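Local structure of GGDEF and EAL domain-containing protein (Vibrio cholerae O1 str. 2010EL-1786, 6PWK) at residues L182-W187 with L239-A244; Q289-H294 with N322-A327. The protein binds the second messenger c-di-GMP and, as a LapD-type receptor, probably couples its level to control of large adhesins and biofilm formation. One frame throughout, in Å; residues are numbered along the deposited sequence.

Contact 1: L182-W187 with L239-A244; sequences LGKQQW and LEQLNA. With C2E (9,9'-[(2R,3R,3aS,5S,7aR,9R,10R,10aS,12S,14aR)-3,5,10,12-tetrahydroxy-5,12-dioxidooctahydro-2H,7H-difuro[3,2-d:3',2'-j][1,3,7,9,2,8]tetraoxadiphosphacyclododecine-2,9-diyl]bis(2-amino-1,9-dihydro-6H-purin-6-one)), chain D.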
ATOM      1  N   LEU A 182     -12.588  17.790  14.513  1.00 74.31           N
ATOM      2  CA  LEU A 182     -11.202  17.464  14.808  1.00 67.64           C
ATOM      3  C   LEU A 182     -10.504  17.001  13.538  1.00 58.30           C
ATOM      4  O   LEU A 182     -11.143  16.510  12.603  1.00 58.71           O
ATOM      5  CB  LEU A 182     -11.096  16.372  15.885  1.00 67.37           C
ATOM      6  CG  LEU A 182     -11.667  16.684  17.269  1.00 62.44           C
ATOM      7  CD1 LEU A 182     -11.627  15.449  18.153  1.00 51.84           C
ATOM      8  CD2 LEU A 182     -10.901  17.827  17.913  1.00 66.32           C
ATOM      9  N   GLY A 183      -9.184  17.167  13.512  1.00 52.42           N
ATOM     10  CA  GLY A 183      -8.384  16.601  12.448  1.00 45.62           C
ATOM     11  C   GLY A 183      -8.257  15.095  12.585  1.00 46.70           C
ATOM     12  O   GLY A 183      -8.690  14.487  13.565  1.00 53.95           O
ATOM     13  N   LYS A 184      -7.640  14.481  11.571  1.00 43.50           N
ATOM     14  CA  LYS A 184      -7.539  13.024  11.542  1.00 52.63           C
ATOM     15  C   LYS A 184      -6.770  12.497  12.747  1.00 49.75           C
ATOM     16  O   LYS A 184      -7.206  11.551  13.413  1.00 46.44           O
ATOM     17  CB  LYS A 184      -6.878  12.565  10.240  1.00 60.86           C
ATOM     18  CG  LYS A 184      -7.711  12.799   8.992  1.00 61.45           C
ATOM     19  CD  LYS A 184      -7.120  12.058   7.803  1.00 57.37           C
ATOM     20  CE  LYS A 184      -7.867  12.374   6.517  1.00 61.81           C
ATOM     21  NZ  LYS A 184      -7.657  13.779   6.070  1.00 68.69           N
ATOM     22  N   GLN A 185      -5.618  13.101  13.045  1.00 52.17           N
ATOM     23  CA  GLN A 185      -4.818  12.630  14.172  1.00 51.49           C
ATOM     24  C   GLN A 185      -5.483  12.945  15.505  1.00 49.32           C
ATOM     25  O   GLN A 185      -5.284  12.212  16.481  1.00 53.18           O
ATOM     26  CB  GLN A 185      -3.415  13.232  14.103  1.00 44.37           C
ATOM     27  CG  GLN A 185      -2.573  12.664  12.972  1.00 54.31           C
ATOM     28  CD  GLN A 185      -1.380  13.529  12.627  1.00 79.02           C
ATOM     29  OE1 GLN A 185      -0.768  14.147  13.500  1.00 90.46           O
ATOM     30  NE2 GLN A 185      -1.043  13.583  11.345  1.00 90.08           N
ATOM     31  N   GLN A 186      -6.273  14.018  15.571  1.00 57.45           N
ATOM     32  CA  GLN A 186      -6.999  14.315  16.801  1.00 54.87           C
ATOM     33  C   GLN A 186      -8.074  13.270  17.071  1.00 62.72           C
ATOM     34  O   GLN A 186      -8.251  12.837  18.216  1.00 69.07           O
ATOM     35  CB  GLN A 186      -7.609  15.713  16.729  1.00 51.03           C
ATOM     36  CG  GLN A 186      -6.592  16.837  16.841  1.00 50.76           C
ATOM     37  CD  GLN A 186      -7.201  18.204  16.593  1.00 52.92           C
ATOM     38  OE1 GLN A 186      -8.138  18.347  15.809  1.00 64.58           O
ATOM     39  NE2 GLN A 186      -6.672  19.217  17.267  1.00 63.42           N
ATOM     40  N   TRP A 187      -8.803  12.853  16.031  1.00 56.91           N
ATOM     41  CA  TRP A 187      -9.804  11.803  16.202  1.00 51.88           C
ATOM     42  C   TRP A 187      -9.162  10.514  16.695  1.00 52.78           C
ATOM     43  O   TRP A 187      -9.669   9.868  17.620  1.00 50.51           O
ATOM     44  CB  TRP A 187     -10.548  11.552  14.887  1.00 47.15           C
ATOM     45  CG  TRP A 187     -11.677  12.498  14.610  1.00 50.05           C
ATOM     46  CD1 TRP A 187     -11.779  13.362  13.560  1.00 52.41           C
ATOM     47  CD2 TRP A 187     -12.867  12.671  15.389  1.00 51.11           C
ATOM     48  NE1 TRP A 187     -12.958  14.062  13.636  1.00 51.80           N
ATOM     49  CE2 TRP A 187     -13.645  13.659  14.750  1.00 53.74           C
ATOM     50  CE3 TRP A 187     -13.353  12.087  16.565  1.00 47.02           C
ATOM     51  CZ2 TRP A 187     -14.878  14.077  15.246  1.00 48.33           C
ATOM     52  CZ3 TRP A 187     -14.578  12.504  17.057  1.00 45.68           C
ATOM     53  CH2 TRP A 187     -15.326  13.488  16.398  1.00 49.00           C
ATOM     54  N   LEU A 239      -9.635   6.912  11.311  1.00 55.78           N
ATOM     55  CA  LEU A 239      -8.921   5.686  11.648  1.00 55.13           C
ATOM     56  C   LEU A 239      -8.519   4.915  10.397  1.00 56.71           C
ATOM     57  O   LEU A 239      -7.417   4.356  10.333  1.00 67.11           O
ATOM     58  CB  LEU A 239      -9.775   4.814  12.565  1.00 56.41           C
ATOM     59  CG  LEU A 239     -10.234   5.460  13.874  1.00 46.05           C
ATOM     60  CD1 LEU A 239     -10.882   4.429  14.784  1.00 42.87           C
ATOM     61  CD2 LEU A 239      -9.067   6.144  14.574  1.00 52.71           C
ATOM     62  N   GLU A 240      -9.397   4.870   9.393  1.00 57.82           N
ATOM     63  CA  GLU A 240      -9.063   4.156   8.165  1.00 60.54           C
ATOM     64  C   GLU A 240      -8.006   4.903   7.363  1.00 63.24           C
ATOM     65  O   GLU A 240      -7.126   4.280   6.756  1.00 62.85           O
ATOM     66  CB  GLU A 240     -10.317   3.933   7.324  1.00 68.25           C
ATOM     67  CG  GLU A 240     -11.292   2.936   7.922  1.00 77.41           C
ATOM     68  CD  GLU A 240     -12.389   2.541   6.954  1.00 82.96           C
ATOM     69  OE1 GLU A 240     -13.302   3.360   6.716  1.00 84.72           O
ATOM     70  OE2 GLU A 240     -12.332   1.412   6.422  1.00 85.22           O
ATOM     71  N   GLN A 241      -8.074   6.235   7.345  1.00 62.19           N
ATOM     72  CA  GLN A 241      -7.075   7.008   6.615  1.00 63.23           C
ATOM     73  C   GLN A 241      -5.704   6.907   7.268  1.00 67.83           C
ATOM     74  O   GLN A 241      -4.682   7.058   6.591  1.00 81.20           O
ATOM     75  CB  GLN A 241      -7.511   8.469   6.514  1.00 65.94           C
ATOM     76  CG  GLN A 241      -7.112   9.132   5.209  1.00 82.22           C
ATOM     77  CD  GLN A 241      -7.880   8.578   4.027  1.00 91.53           C
ATOM     78  OE1 GLN A 241      -9.085   8.342   4.112  1.00 87.97           O
ATOM     79  NE2 GLN A 241      -7.186   8.363   2.916  1.00100.20           N
ATOM     80  N   LEU A 242      -5.662   6.650   8.573  1.00 56.59           N
ATOM     81  CA  LEU A 242      -4.412   6.498   9.303  1.00 48.36           C
ATOM     82  C   LEU A 242      -4.046   5.038   9.542  1.00 47.97           C
ATOM     83  O   LEU A 242      -3.123   4.764  10.314  1.00 49.04           O
ATOM     84  CB  LEU A 242      -4.490   7.245  10.634  1.00 38.28           C
ATOM     85  CG  LEU A 242      -4.739   8.754  10.558  1.00 47.13           C
ATOM     86  CD1 LEU A 242      -4.905   9.344  11.953  1.00 46.85           C
ATOM     87  CD2 LEU A 242      -3.620   9.458   9.803  1.00 41.60           C
ATOM     88  N   ASN A 243      -4.750   4.103   8.900  1.00 49.19           N
ATOM     89  CA  ASN A 243      -4.489   2.668   9.046  1.00 53.69           C
ATOM     90  C   ASN A 243      -4.498   2.249  10.515  1.00 60.67           C
ATOM     91  O   ASN A 243      -3.633   1.499  10.977  1.00 66.83           O
ATOM     92  CB  ASN A 243      -3.170   2.275   8.377  1.00 59.76           C
ATOM     93  CG  ASN A 243      -3.152   2.594   6.895  1.00 69.01           C
ATOM     94  OD1 ASN A 243      -3.742   1.879   6.087  1.00 70.50           O
ATOM     95  ND2 ASN A 243      -2.467   3.673   6.532  1.00 76.75           N
ATOM     96  N   ALA A 244      -5.491   2.740  11.258  1.00 57.76           N
ATOM     97  CA  ALA A 244      -5.605   2.447  12.678  1.00 52.72           C
ATOM     98  C   ALA A 244      -6.974   1.897  13.065  1.00 49.69           C
ATOM     99  O   ALA A 244      -7.234   1.710  14.260  1.00 57.80           O
ATOM    100  CB  ALA A 244      -5.302   3.700  13.513  1.00 50.77           C
TER
HETATM  101  P1  C2E D 702      -4.431  15.741  10.275  1.00 60.51           P
HETATM  102  O2P C2E D 702      -4.222  14.604   9.306  1.00 62.34           O
HETATM  103  O1P C2E D 702      -4.389  15.081  11.620  1.00 56.05           O
HETATM  104  O5' C2E D 702      -3.181  16.787  10.360  1.00 61.63           O
HETATM  105  C5' C2E D 702      -2.996  17.542  11.514  1.00 68.28           C
HETATM  106  C4' C2E D 702      -1.746  18.382  11.163  1.00 75.40           C
HETATM  107  O4' C2E D 702      -0.748  17.577  10.924  1.00 78.54           O
HETATM  108  C3' C2E D 702      -2.020  18.956   9.759  1.00 73.17           C
HETATM  109  O3' C2E D 702      -2.659  20.142   9.806  1.00 69.12           O
HETATM  110  C2' C2E D 702      -0.621  19.095   9.127  1.00 70.42           C
HETATM  111  O2' C2E D 702      -0.104  20.482   9.311  1.00 79.69           O
HETATM  112  C1' C2E D 702       0.168  18.317   9.823  1.00 73.14           C
HETATM  113  N9  C2E D 702       0.912  17.393   9.004  1.00 73.69           N
HETATM  114  C8  C2E D 702      -0.140  16.557   8.814  1.00 72.85           C
HETATM  115  N7  C2E D 702       0.312  15.551   8.025  1.00 65.52           N
HETATM  116  C5  C2E D 702       1.602  15.758   7.746  1.00 70.61           C
HETATM  117  C6  C2E D 702       2.667  14.997   6.918  1.00 80.94           C
HETATM  118  O6  C2E D 702       2.413  13.986   6.353  1.00 85.05           O
HETATM  119  N1  C2E D 702       4.013  15.494   6.807  1.00 86.93           N
HETATM  120  C2  C2E D 702       4.389  16.722   7.472  1.00 86.03           C
HETATM  121  N2  C2E D 702       5.720  17.319   7.429  1.00 95.45           N
HETATM  122  N3  C2E D 702       3.368  17.416   8.243  1.00 79.51           N
HETATM  123  C4  C2E D 702       1.970  16.905   8.365  1.00 72.80           C
HETATM  124  P11 C2E D 702      -3.216  20.616   8.308  1.00 76.38           P
HETATM  125  O21 C2E D 702      -2.313  20.452   7.106  1.00 83.57           O
HETATM  126  O11 C2E D 702      -3.414  22.103   8.403  1.00 67.25           O
HETATM  127  O5A C2E D 702      -4.746  19.985   8.230  1.00 77.94           O
HETATM  128  C5A C2E D 702      -5.354  19.672   9.455  1.00 66.63           C
HETATM  129  C4A C2E D 702      -6.523  18.815   9.184  1.00 64.72           C
HETATM  130  O4A C2E D 702      -7.136  19.195   8.090  1.00 68.71           O
HETATM  131  C3A C2E D 702      -5.979  17.248   8.915  1.00 68.50           C
HETATM  132  O3A C2E D 702      -5.915  16.468  10.195  1.00 76.25           O
HETATM  133  C2A C2E D 702      -6.799  16.735   8.174  1.00 69.79           C
HETATM  134  O2A C2E D 702      -7.909  16.149   9.008  1.00 66.83           O
HETATM  135  C1A C2E D 702      -7.332  17.954   7.246  1.00 65.00           C
HETATM  136  N91 C2E D 702      -6.677  18.035   6.106  1.00 67.19           N
HETATM  137  C81 C2E D 702      -5.557  18.721   5.819  1.00 67.80           C
HETATM  138  N71 C2E D 702      -5.295  18.502   4.520  1.00 64.20           N
HETATM  139  C51 C2E D 702      -6.240  17.702   4.029  1.00 65.49           C
HETATM  140  C61 C2E D 702      -6.469  17.118   2.638  1.00 62.06           C
HETATM  141  O61 C2E D 702      -5.700  17.385   1.787  1.00 61.53           O
HETATM  142  N11 C2E D 702      -7.584  16.265   2.351  1.00 63.63           N
HETATM  143  C21 C2E D 702      -8.518  15.943   3.396  1.00 55.04           C
HETATM  144  N21 C2E D 702      -9.657  15.076   3.123  1.00 53.82           N
HETATM  145  N31 C2E D 702      -8.290  16.510   4.728  1.00 54.66           N
HETATM  146  C41 C2E D 702      -7.120  17.402   5.018  1.00 63.86           C
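Lys184 N is shared between two oxygens of the bound c-di-GMP: the ribose hydroxyl O2A at 3.1 Å and the ester oxygen O3A at 3.0 Å. One residue on, Gln185 N makes a nearly straight bond to the phosphate oxygen O1P, 2.7 Å long at 167°. With Gly183 as N-cap, these two N-H groups are those of the first turn of helix 184-197, where the helix dipole would probably favour the ligand's phosphate. The Gln186 side chain folds back and its OE1 accepts from Gly183 N at 2.8 Å.

Lys184 and Gln185 also touch 239-244. Lys184 runs extended from the backbone and bends only at its last torsion (chi4 69°). Its CE lies over Gln241 CG at 3.6 Å, while NZ goes on to a salt bridge with Asp156, which also hydrogen-bonds the c-di-GMP. Thus the aliphatic part of the lysine packs on Gln241 and its charged end belongs to the c-di-GMP site. Leu242 CD1 comes to 3.5 Å from Lys184 O and meets the stem of Gln185, the two side chains lying roughly at right angles.

A Schellman motif with Asn243 as C-prime ends helix 232-241 here. The contact therefore sets the start of helix 184-197 against that helix end; further along, Trp187 packs on Phe235 and Ala238, and Leu239 reaches helix 245-261.

Contact 2: Q289-H294 with N322-A327; sequences QTLSKH and NAVRNA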
ATOM      1  N   GLN A 289      -6.020 -15.925  15.930  1.00 77.91           N
ATOM      2  CA  GLN A 289      -5.458 -16.209  17.246  1.00 78.24           C
ATOM      3  C   GLN A 289      -6.498 -16.037  18.346  1.00 75.57           C
ATOM      4  O   GLN A 289      -6.584 -16.862  19.263  1.00 79.59           O
ATOM      5  CB  GLN A 289      -4.248 -15.310  17.495  1.00 76.37           C
ATOM      6  CG  GLN A 289      -3.100 -15.526  16.520  1.00 84.90           C
ATOM      7  CD  GLN A 289      -2.034 -14.450  16.622  1.00 92.21           C
ATOM      8  OE1 GLN A 289      -2.291 -13.346  17.103  1.00 91.76           O
ATOM      9  NE2 GLN A 289      -0.827 -14.770  16.170  1.00 93.74           N
ATOM     10  N   THR A 290      -7.301 -14.975  18.271  1.00 75.22           N
ATOM     11  CA  THR A 290      -8.287 -14.731  19.318  1.00 75.66           C
ATOM     12  C   THR A 290      -9.482 -15.668  19.201  1.00 73.75           C
ATOM     13  O   THR A 290     -10.000 -16.139  20.218  1.00 82.17           O
ATOM     14  CB  THR A 290      -8.749 -13.274  19.281  1.00 75.71           C
ATOM     15  OG1 THR A 290      -9.375 -12.998  18.021  1.00 86.99           O
ATOM     16  CG2 THR A 290      -7.568 -12.342  19.471  1.00 65.63           C
ATOM     17  N   LEU A 291      -9.938 -15.947  17.977  1.00 60.80           N
ATOM     18  CA  LEU A 291     -11.076 -16.847  17.811  1.00 63.27           C
ATOM     19  C   LEU A 291     -10.751 -18.259  18.278  1.00 68.26           C
ATOM     20  O   LEU A 291     -11.644 -18.979  18.740  1.00 72.64           O
ATOM     21  CB  LEU A 291     -11.532 -16.866  16.353  1.00 64.64           C
ATOM     22  CG  LEU A 291     -12.377 -15.691  15.856  1.00 69.83           C
ATOM     23  CD1 LEU A 291     -12.839 -15.935  14.427  1.00 74.98           C
ATOM     24  CD2 LEU A 291     -13.565 -15.459  16.772  1.00 62.44           C
ATOM     25  N   SER A 292      -9.487 -18.676  18.167  1.00 73.22           N
ATOM     26  CA  SER A 292      -9.101 -19.990  18.664  1.00 82.61           C
ATOM     27  C   SER A 292      -9.097 -20.050  20.186  1.00 91.59           C
ATOM     28  O   SER A 292      -9.219 -21.142  20.751  1.00 99.75           O
ATOM     29  CB  SER A 292      -7.723 -20.377  18.127  1.00 79.10           C
ATOM     30  OG  SER A 292      -6.711 -19.542  18.663  1.00 82.88           O
ATOM     31  N   LYS A 293      -8.960 -18.910  20.857  1.00 91.15           N
ATOM     32  CA  LYS A 293      -8.980 -18.855  22.312  1.00 93.56           C
ATOM     33  C   LYS A 293     -10.387 -18.730  22.885  1.00 93.28           C
ATOM     34  O   LYS A 293     -10.544 -18.760  24.111  1.00100.90           O
ATOM     35  CB  LYS A 293      -8.113 -17.690  22.809  1.00 95.34           C
ATOM     36  CG  LYS A 293      -6.617 -17.910  22.620  1.00101.83           C
ATOM     37  CD  LYS A 293      -5.789 -16.785  23.232  1.00104.85           C
ATOM     38  CE  LYS A 293      -5.718 -15.569  22.321  1.00105.59           C
ATOM     39  NZ  LYS A 293      -4.804 -14.526  22.867  1.00108.18           N
ATOM     40  N   HIS A 294     -11.407 -18.592  22.037  1.00 85.51           N
ATOM     41  CA  HIS A 294     -12.793 -18.492  22.479  1.00 79.47           C
ATOM     42  C   HIS A 294     -13.684 -19.304  21.537  1.00 82.26           C
ATOM     43  O   HIS A 294     -14.624 -18.798  20.930  1.00 82.23           O
ATOM     44  CB  HIS A 294     -13.249 -17.036  22.547  1.00 73.65           C
ATOM     45  CG  HIS A 294     -12.380 -16.168  23.403  1.00 77.34           C
ATOM     46  ND1 HIS A 294     -11.317 -15.452  22.897  1.00 76.77           N
ATOM     47  CD2 HIS A 294     -12.415 -15.903  24.730  1.00 80.34           C
ATOM     48  CE1 HIS A 294     -10.736 -14.780  23.876  1.00 78.63           C
ATOM     49  NE2 HIS A 294     -11.382 -15.038  24.998  1.00 78.94           N
ATOM     50  N   ASN A 322     -11.821 -16.730   5.466  1.00 68.27           N
ATOM     51  CA  ASN A 322     -11.322 -18.069   5.764  1.00 71.36           C
ATOM     52  C   ASN A 322     -10.948 -18.197   7.235  1.00 65.48           C
ATOM     53  O   ASN A 322     -11.307 -19.178   7.895  1.00 55.52           O
ATOM     54  CB  ASN A 322     -10.125 -18.399   4.871  1.00 78.06           C
ATOM     55  CG  ASN A 322     -10.518 -18.617   3.424  1.00 87.77           C
ATOM     56  OD1 ASN A 322     -11.678 -18.890   3.119  1.00 88.14           O
ATOM     57  ND2 ASN A 322      -9.549 -18.503   2.524  1.00 98.04           N
ATOM     58  N   ALA A 323     -10.227 -17.206   7.767  1.00 61.29           N
ATOM     59  CA  ALA A 323      -9.856 -17.230   9.177  1.00 61.96           C
ATOM     60  C   ALA A 323     -11.088 -17.243  10.072  1.00 69.44           C
ATOM     61  O   ALA A 323     -11.108 -17.919  11.107  1.00 76.12           O
ATOM     62  CB  ALA A 323      -8.971 -16.028   9.506  1.00 49.78           C
ATOM     63  N   VAL A 324     -12.128 -16.507   9.682  1.00 62.49           N
ATOM     64  CA  VAL A 324     -13.338 -16.432  10.495  1.00 61.32           C
ATOM     65  C   VAL A 324     -14.070 -17.769  10.492  1.00 62.80           C
ATOM     66  O   VAL A 324     -14.462 -18.283  11.547  1.00 64.15           O
ATOM     67  CB  VAL A 324     -14.234 -15.282  10.001  1.00 57.93           C
ATOM     68  CG1 VAL A 324     -15.670 -15.487  10.451  1.00 69.78           C
ATOM     69  CG2 VAL A 324     -13.700 -13.949  10.504  1.00 50.56           C
ATOM     70  N   ARG A 325     -14.253 -18.359   9.310  1.00 59.52           N
ATOM     71  CA  ARG A 325     -14.984 -19.622   9.216  1.00 62.74           C
ATOM     72  C   ARG A 325     -14.171 -20.812   9.713  1.00 76.20           C
ATOM     73  O   ARG A 325     -14.747 -21.759  10.257  1.00 84.58           O
ATOM     74  CB  ARG A 325     -15.439 -19.858   7.777  1.00 68.05           C
ATOM     75  CG  ARG A 325     -16.807 -19.269   7.464  1.00 73.70           C
ATOM     76  CD  ARG A 325     -17.169 -19.415   5.997  1.00 77.03           C
ATOM     77  NE  ARG A 325     -18.532 -18.960   5.738  1.00 81.13           N
ATOM     78  CZ  ARG A 325     -19.052 -18.807   4.525  1.00 82.44           C
ATOM     79  NH1 ARG A 325     -18.319 -19.062   3.452  1.00 80.18           N
ATOM     80  NH2 ARG A 325     -20.301 -18.387   4.387  1.00 90.23           N
ATOM     81  N   ASN A 326     -12.845 -20.790   9.543  1.00 85.51           N
ATOM     82  CA  ASN A 326     -12.030 -21.895  10.046  1.00 88.39           C
ATOM     83  C   ASN A 326     -12.131 -22.021  11.558  1.00 91.04           C
ATOM     84  O   ASN A 326     -11.932 -23.111  12.105  1.00 98.47           O
ATOM     85  CB  ASN A 326     -10.566 -21.718   9.640  1.00 86.34           C
ATOM     86  CG  ASN A 326     -10.318 -22.042   8.181  1.00 92.96           C
ATOM     87  OD1 ASN A 326     -11.097 -22.757   7.551  1.00100.63           O
ATOM     88  ND2 ASN A 326      -9.225 -21.523   7.638  1.00 93.22           N
ATOM     89  N   ALA A 327     -12.437 -20.925  12.248  1.00 81.92           N
ATOM     90  CA  ALA A 327     -12.512 -20.908  13.701  1.00 82.25           C
ATOM     91  C   ALA A 327     -13.930 -21.089  14.227  1.00 80.12           C
ATOM     92  O   ALA A 327     -14.154 -20.944  15.433  1.00 81.11           O
ATOM     93  CB  ALA A 327     -11.919 -19.606  14.239  1.00 81.10           C
TER
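Leu291 of helix 281-292 and Ala327, just past helix 314-326, carry most of the surface buried in this joint between two outer helices of the EAL domain's TIM-like barrel. The helices follow the neighbouring parallel strands 269-272 and 301-305, and they meet here near their C-terminal ends. Both residues send their CB toward the partner segment, and Leu291 CB comes to 3.5 Å from Ala327 CB.

With its CG anti to the carbonyl carbon (chi1 -78°), Leu291 carries CD1 across the same alanine methyl, 3.8 Å from Ala327 CB, and on to the backbone of the facing helix at Val324 CA, 4.0 Å away. Val324 points its own CB the other way; its CG2 lies 4.5 Å from Leu291 CD1, and the side chain also packs on Ile287 and on Phe303. Leu291 touches Phe303 too, so strand 301-305 lies beneath both helices. The side-chain contacts are apolar.

Arg325 faces away from the joint and pairs with Asp330 at the start of the next strand, 330-336. Near the end of helix 281-292 the His294 ring reaches back: its ND1 donates to Thr290 O at 3.1 Å, with an N-H...O angle of 156°.

Overall arrangement
The two contacts come in series along the chain, contact 1 closing at Ala244 well before contact 2 opens at Gln289. Their centres are 28 Å apart and their nearest atoms about 15 Å. Contact 1 lies on the side of the EAL domain facing the GGDEF domain, where Arg28, Glu96, Asp156, the start of helix 184-197 and Asp68 of the second subunit hold c-di-GMP. Contact 2 is farther out, 28 Å from the chain centre against 13 Å, between two outer helices of the barrel. Helix 245-261 is common ground: Leu239 of contact 1 and His294 of contact 2 both pack against it. One belongs to a c-di-GMP site shared between subunits, the other to the barrel's framework.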